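Local atomic coordinates of trichomaglin (Trichosanthes lepiniana, PDB entry 1SGL), a protein that probably cleaves single-stranded RNA as an S-like ribonuclease of the RNase T2 family. Residues A[15-20]-A[173-178]; A[149-154]-A[200-205]. One frame throughout, in Å; residues are numbered along the deposited sequence.

Contact 1. Residues A[15-20]-A[173-178]; sequences AGTSCR and EGLVQK. With SO4 (sulfate ion), chain E.
Beside the main antiparallel sheet of this RNase T2-family fold, helix 15-18, which follows strand 7-14, packs against the start of strand 176-184, with T17 touching V176 and Q177, and R20 touching E173 and L175. T17 OG1 donates to V176 O at 2.7 Å, approaching 34° off the carbonyl plane. A chi1 of -60° sets OG1 beside the backbone N and turns CG2 the other way, where it meets Q177 CG at 3.7 Å, the two side chains crossing at about a right angle. An alanine here would remove both branches, which would probably leave V176 O without this hydroxyl donor and open a gap beside Q177 CG. One residue on, S18 OG and Q177 O share a water, a second polar link between helix and strand. Q177 and K178 form a classic beta bulge opposite R169 of strand 167-170.

The outer part centres on R20. The R20 chain runs extended from CG to NE and carries its guanidinium over L175, whose CD2 lies against one face, 3.3 Å from NH1. At the guanidinium edge, NH2 forms a salt bridge with E173 OE2 at 2.9 Å; the N-H...O angle is 145° and the bond is weak, the two planar groups being strongly inclined. D171 OD1 accepts from the backbone N of both E173 and L175, which probably helps hold this turn. A sulfate, probably from the crystallisation liquor, completes the cluster: R20 NH2 donates to its O4 at 2.9 Å, the N-H...O line being well bent.

Contact 2. Residues A[149-154]-A[200-205]; sequences YDLKDI and RYVSLP
Y149 turns its CG beside the backbone N (chi1 -64°), and L204 does the same with its own CG (chi1 -69°), bringing the tyrosine ring and L204 CD1 together beside the two-stranded antiparallel sheet of strands 148-150 and 201-203. Y149 CD1 and L204 CD1 are 4.0 Å apart, the side chains crossing at about a right angle, while Y149 OH is hydrogen-bonded to V142 O. The register is fixed by backbone bonds. Y149 and V202 are a hydrogen-bonded pair: Y149 N reaches V202 O at 2.6 Å and V202 N reaches Y149 O at 2.8 Å, both donors lying in the carbonyl plane. D150 and Y201 follow as a non-hydrogen-bonded pair, and on their face of the sheet D150 OD2 comes within 3.6 Å of Y201 CE2, with carboxylate and ring planes 60° apart.

On the face carrying Y149 and V202 the contacts are largely apolar. There I154, from the first turn of helix 151-162, reaches tip to tip toward V202, its CD1 lying 3.7 Å from V202 CG2, and the same methyl also meets L204. V176 of strand 176-184 and I141 add to this packing, so the small sheet is joined to the main one and the helix through the same side chains.

At the strand-to-helix junction, D150 holds the N-cap position, and L151 N donates to R200 O at 2.8 Å, extending the pairing into the helix start. A water binds there too, accepting from K152 N and donating to D150 OD1 at 2.8 Å and to R200 O at 3.3 Å.

How the contacts relate
From the N terminus, 15-20 follows directly on strand 7-14 and waits until 173-178 for its partner, so contact 1 closes a loop of 152 residues. Segment 149-154 lies inside that loop, but its partner 200-205 comes after it, beyond strand 176-184; the two closures therefore cross. Contact 2 spans 45 residues, including strands 167-170 and 176-184. Their centres are 12 Å apart and they meet directly: G174 O and S203 N, 3.1 Å apart, and V176 N and S203 O, 3.2 Å apart, are probable hydrogen bonds. Through S203, the two-stranded sheet beside helix 151-162 is thus tied to the main sheet, at strand 176-184, against which helix 15-18 packs.

Contact 1. Residues A[15-20]-A[173-178]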
loop_
_atom_site.group_PDB
_atom_site.type_symbol
_atom_site.label_atom_id
_atom_site.label_comp_id
_atom_site.label_asym_id
_atom_site.label_seq_id
_atom_site.Cartn_x
_atom_site.Cartn_y
_atom_site.Cartn_z
ATOM N N ALA A 15 4.965 5.944 5.257
ATOM C CA ALA A 15 6.418 5.873 5.397
ATOM C C ALA A 15 6.950 6.278 6.773
ATOM O O ALA A 15 7.846 5.633 7.303
ATOM C CB ALA A 15 7.079 6.708 4.314
ATOM N N GLY A 16 6.389 7.336 7.355
ATOM C CA GLY A 16 6.859 7.787 8.652
ATOM C C GLY A 16 6.786 6.731 9.739
ATOM O O GLY A 16 7.676 6.625 10.587
ATOM N N THR A 17 5.726 5.935 9.717
ATOM C CA THR A 17 5.541 4.902 10.724
ATOM C C THR A 17 6.365 3.644 10.449
ATOM O O THR A 17 6.834 2.983 11.381
ATOM C CB THR A 17 4.045 4.542 10.848
ATOM O OG1 THR A 17 3.319 5.716 11.234
ATOM C CG2 THR A 17 3.825 3.442 11.882
ATOM N N SER A 18 6.543 3.310 9.176
ATOM C CA SER A 18 7.325 2.135 8.808
ATOM C C SER A 18 8.814 2.383 9.063
ATOM O O SER A 18 9.604 1.448 9.162
ATOM C CB SER A 18 7.130 1.802 7.325
ATOM O OG SER A 18 5.807 1.387 7.046
ATOM N N CYS A 19 9.188 3.652 9.161
ATOM C CA CYS A 19 10.579 4.029 9.366
ATOM C C CYS A 19 10.923 4.520 10.762
ATOM O O CYS A 19 12.073 4.857 11.019
ATOM C CB CYS A 19 10.955 5.128 8.375
ATOM S SG CYS A 19 10.786 4.646 6.633
ATOM N N ARG A 20 9.949 4.566 11.664
ATOM C CA ARG A 20 10.220 5.084 13.001
ATOM C C ARG A 20 11.100 4.206 13.882
ATOM O O ARG A 20 11.550 4.639 14.944
ATOM C CB ARG A 20 8.915 5.394 13.737
ATOM C CG ARG A 20 8.241 4.207 14.383
ATOM C CD ARG A 20 7.355 4.706 15.514
ATOM N NE ARG A 20 6.589 3.642 16.152
ATOM C CZ ARG A 20 5.842 3.817 17.238
ATOM N NH1 ARG A 20 5.768 5.013 17.807
ATOM N NH2 ARG A 20 5.165 2.800 17.753
ATOM N N GLU A 173 -0.105 3.259 19.661
ATOM C CA GLU A 173 0.273 4.572 20.167
ATOM C C GLU A 173 -0.447 5.667 19.376
ATOM O O GLU A 173 -0.185 6.859 19.560
ATOM C CB GLU A 173 1.779 4.790 20.059
ATOM C CG GLU A 173 2.597 3.933 21.002
ATOM C CD GLU A 173 3.096 2.655 20.354
ATOM O OE1 GLU A 173 2.288 1.924 19.736
ATOM O OE2 GLU A 173 4.306 2.381 20.476
ATOM N N GLY A 174 -1.345 5.254 18.491
ATOM C CA GLY A 174 -2.090 6.207 17.689
ATOM C C GLY A 174 -1.419 6.673 16.401
ATOM O O GLY A 174 -1.781 7.723 15.866
ATOM N N LEU A 175 -0.437 5.927 15.907
ATOM C CA LEU A 175 0.230 6.303 14.663
ATOM C C LEU A 175 -0.435 5.583 13.507
ATOM O O LEU A 175 -0.737 4.395 13.600
ATOM C CB LEU A 175 1.720 5.938 14.690
ATOM C CG LEU A 175 2.692 6.932 15.347
ATOM C CD1 LEU A 175 2.306 7.178 16.800
ATOM C CD2 LEU A 175 4.112 6.385 15.268
ATOM N N VAL A 176 -0.677 6.316 12.425
ATOM C CA VAL A 176 -1.290 5.742 11.234
ATOM C C VAL A 176 -0.273 4.814 10.579
ATOM O O VAL A 176 0.861 5.217 10.301
ATOM C CB VAL A 176 -1.685 6.840 10.219
ATOM C CG1 VAL A 176 -2.111 6.197 8.901
ATOM C CG2 VAL A 176 -2.816 7.697 10.783
ATOM N N GLN A 177 -0.665 3.569 10.343
ATOM C CA GLN A 177 0.245 2.622 9.716
ATOM C C GLN A 177 -0.106 2.347 8.273
ATOM O O GLN A 177 0.758 2.360 7.405
ATOM C CB GLN A 177 0.250 1.276 10.443
ATOM C CG GLN A 177 0.865 1.276 11.814
ATOM C CD GLN A 177 0.846 -0.110 12.435
ATOM O OE1 GLN A 177 -0.192 -0.775 12.470
ATOM N NE2 GLN A 177 1.994 -0.550 12.929
ATOM N N LYS A 178 -1.382 2.085 8.030
ATOM C CA LYS A 178 -1.836 1.737 6.700
ATOM C C LYS A 178 -3.172 2.371 6.348
ATOM O O LYS A 178 -3.982 2.689 7.216
ATOM C CB LYS A 178 -1.971 0.213 6.608
ATOM C CG LYS A 178 -0.773 -0.539 7.168
ATOM C CD LYS A 178 -1.100 -1.995 7.525
ATOM C CE LYS A 178 -1.382 -2.852 6.297
ATOM N NZ LYS A 178 -2.627 -2.454 5.594
HETATM S S SO4 E . 3.470 -0.836 18.600
HETATM O O1 SO4 E . 3.996 -2.213 18.487
HETATM O O2 SO4 E . 3.500 -0.409 20.011
HETATM O O3 SO4 E . 2.077 -0.799 18.109
HETATM O O4 SO4 E . 4.315 0.068 17.794
HETATM O O HOH W 1 3.474 1.692 8.537
#

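Contact 2. Residues A[149-154]-A[200-205]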
loop_
_atom_site.group_PDB
_atom_site.type_symbol
_atom_site.label_atom_id
_atom_site.label_comp_id
_atom_site.label_asym_id
_atom_site.label_seq_id
_atom_site.Cartn_x
_atom_site.Cartn_y
_atom_site.Cartn_z
ATOM N N TYR A 149 -3.837 14.794 14.239
ATOM C CA TYR A 149 -4.976 15.144 13.404
ATOM C C TYR A 149 -6.244 14.418 13.799
ATOM O O TYR A 149 -6.211 13.287 14.286
ATOM C CB TYR A 149 -4.698 14.821 11.935
ATOM C CG TYR A 149 -3.582 15.615 11.318
ATOM C CD1 TYR A 149 -2.289 15.104 11.259
ATOM C CD2 TYR A 149 -3.814 16.889 10.805
ATOM C CE1 TYR A 149 -1.257 15.843 10.703
ATOM C CE2 TYR A 149 -2.788 17.633 10.250
ATOM C CZ TYR A 149 -1.514 17.105 10.199
ATOM O OH TYR A 149 -0.499 17.835 9.626
ATOM N N ASP A 150 -7.371 15.072 13.563
ATOM C CA ASP A 150 -8.663 14.478 13.860
ATOM C C ASP A 150 -8.828 13.368 12.817
ATOM O O ASP A 150 -8.670 13.604 11.619
ATOM C CB ASP A 150 -9.768 15.531 13.710
ATOM C CG ASP A 150 -10.897 15.339 14.705
ATOM O OD1 ASP A 150 -11.646 14.346 14.594
ATOM O OD2 ASP A 150 -11.031 16.184 15.611
ATOM N N LEU A 151 -9.111 12.157 13.273
ATOM C CA LEU A 151 -9.273 11.038 12.357
ATOM C C LEU A 151 -10.233 11.415 11.229
ATOM O O LEU A 151 -9.951 11.183 10.049
ATOM C CB LEU A 151 -9.811 9.818 13.106
ATOM C CG LEU A 151 -10.042 8.578 12.239
ATOM C CD1 LEU A 151 -8.726 8.155 11.606
ATOM C CD2 LEU A 151 -10.628 7.454 13.087
ATOM N N LYS A 152 -11.357 12.013 11.615
ATOM C CA LYS A 152 -12.399 12.435 10.690
ATOM C C LYS A 152 -11.912 13.327 9.547
ATOM O O LYS A 152 -12.403 13.220 8.428
ATOM C CB LYS A 152 -13.509 13.154 11.468
ATOM C CG LYS A 152 -14.674 13.611 10.617
ATOM C CD LYS A 152 -15.796 12.577 10.529
ATOM C CE LYS A 152 -15.359 11.278 9.868
ATOM N NZ LYS A 152 -14.531 10.453 10.787
ATOM N N ASP A 153 -10.960 14.213 9.823
ATOM C CA ASP A 153 -10.438 15.096 8.786
ATOM C C ASP A 153 -9.778 14.291 7.673
ATOM O O ASP A 153 -9.912 14.618 6.493
ATOM C CB ASP A 153 -9.409 16.074 9.362
ATOM C CG ASP A 153 -10.048 17.274 10.032
ATOM O OD1 ASP A 153 -11.287 17.310 10.152
ATOM O OD2 ASP A 153 -9.309 18.190 10.439
ATOM N N ILE A 154 -9.054 13.245 8.061
ATOM C CA ILE A 154 -8.365 12.402 7.096
ATOM C C ILE A 154 -9.360 11.574 6.283
ATOM O O ILE A 154 -9.261 11.509 5.060
ATOM C CB ILE A 154 -7.355 11.481 7.808
ATOM C CG1 ILE A 154 -6.338 12.345 8.559
ATOM C CG2 ILE A 154 -6.660 10.570 6.797
ATOM C CD1 ILE A 154 -5.288 11.566 9.318
ATOM N N ARG A 200 -9.475 8.761 18.128
ATOM C CA ARG A 200 -10.005 10.004 17.560
ATOM C C ARG A 200 -8.922 10.930 17.017
ATOM O O ARG A 200 -9.144 11.643 16.044
ATOM C CB ARG A 200 -10.844 10.767 18.597
ATOM C CG ARG A 200 -11.613 11.950 17.996
ATOM C CD ARG A 200 -12.372 12.750 19.051
ATOM N NE ARG A 200 -12.886 11.871 20.088
ATOM C CZ ARG A 200 -13.706 10.850 19.866
ATOM N NH1 ARG A 200 -14.124 10.580 18.633
ATOM N NH2 ARG A 200 -14.077 10.072 20.877
ATOM N N TYR A 201 -7.760 10.943 17.653
ATOM C CA TYR A 201 -6.673 11.785 17.172
ATOM C C TYR A 201 -5.515 10.888 16.763
ATOM O O TYR A 201 -5.170 9.946 17.471
ATOM C CB TYR A 201 -6.248 12.783 18.248
ATOM C CG TYR A 201 -7.368 13.724 18.629
ATOM C CD1 TYR A 201 -8.281 13.386 19.622
ATOM C CD2 TYR A 201 -7.551 14.928 17.951
ATOM C CE1 TYR A 201 -9.350 14.219 19.932
ATOM C CE2 TYR A 201 -8.616 15.765 18.253
ATOM C CZ TYR A 201 -9.510 15.401 19.244
ATOM O OH TYR A 201 -10.575 16.216 19.538
ATOM N N VAL A 202 -4.931 11.171 15.606
ATOM C CA VAL A 202 -3.840 10.356 15.109
ATOM C C VAL A 202 -2.649 11.185 14.678
ATOM O O VAL A 202 -2.734 12.406 14.534
ATOM C CB VAL A 202 -4.298 9.477 13.918
ATOM C CG1 VAL A 202 -5.422 8.551 14.358
ATOM C CG2 VAL A 202 -4.747 10.358 12.754
ATOM N N SER A 203 -1.525 10.517 14.479
ATOM C CA SER A 203 -0.334 11.224 14.064
ATOM C C SER A 203 0.232 10.635 12.786
ATOM O O SER A 203 0.142 9.432 12.543
ATOM C CB SER A 203 0.712 11.200 15.182
ATOM O OG SER A 203 1.097 9.880 15.494
ATOM N N LEU A 204 0.788 11.519 11.964
ATOM C CA LEU A 204 1.404 11.175 10.693
ATOM C C LEU A 204 2.843 11.647 10.829
ATOM O O LEU A 204 3.207 12.712 10.340
ATOM C CB LEU A 204 0.710 11.924 9.548
ATOM C CG LEU A 204 -0.728 11.503 9.212
ATOM C CD1 LEU A 204 -1.391 12.543 8.316
ATOM C CD2 LEU A 204 -0.711 10.155 8.524
ATOM N N PRO A 205 3.680 10.860 11.517
ATOM C CA PRO A 205 5.084 11.233 11.710
ATOM C C PRO A 205 5.909 11.265 10.428
ATOM O O PRO A 205 5.605 10.568 9.452
ATOM C CB PRO A 205 5.585 10.181 12.696
ATOM C CG PRO A 205 4.780 8.969 12.321
ATOM C CD PRO A 205 3.393 9.543 12.119
HETATM O O HOH W 2 -11.923 11.570 14.355
#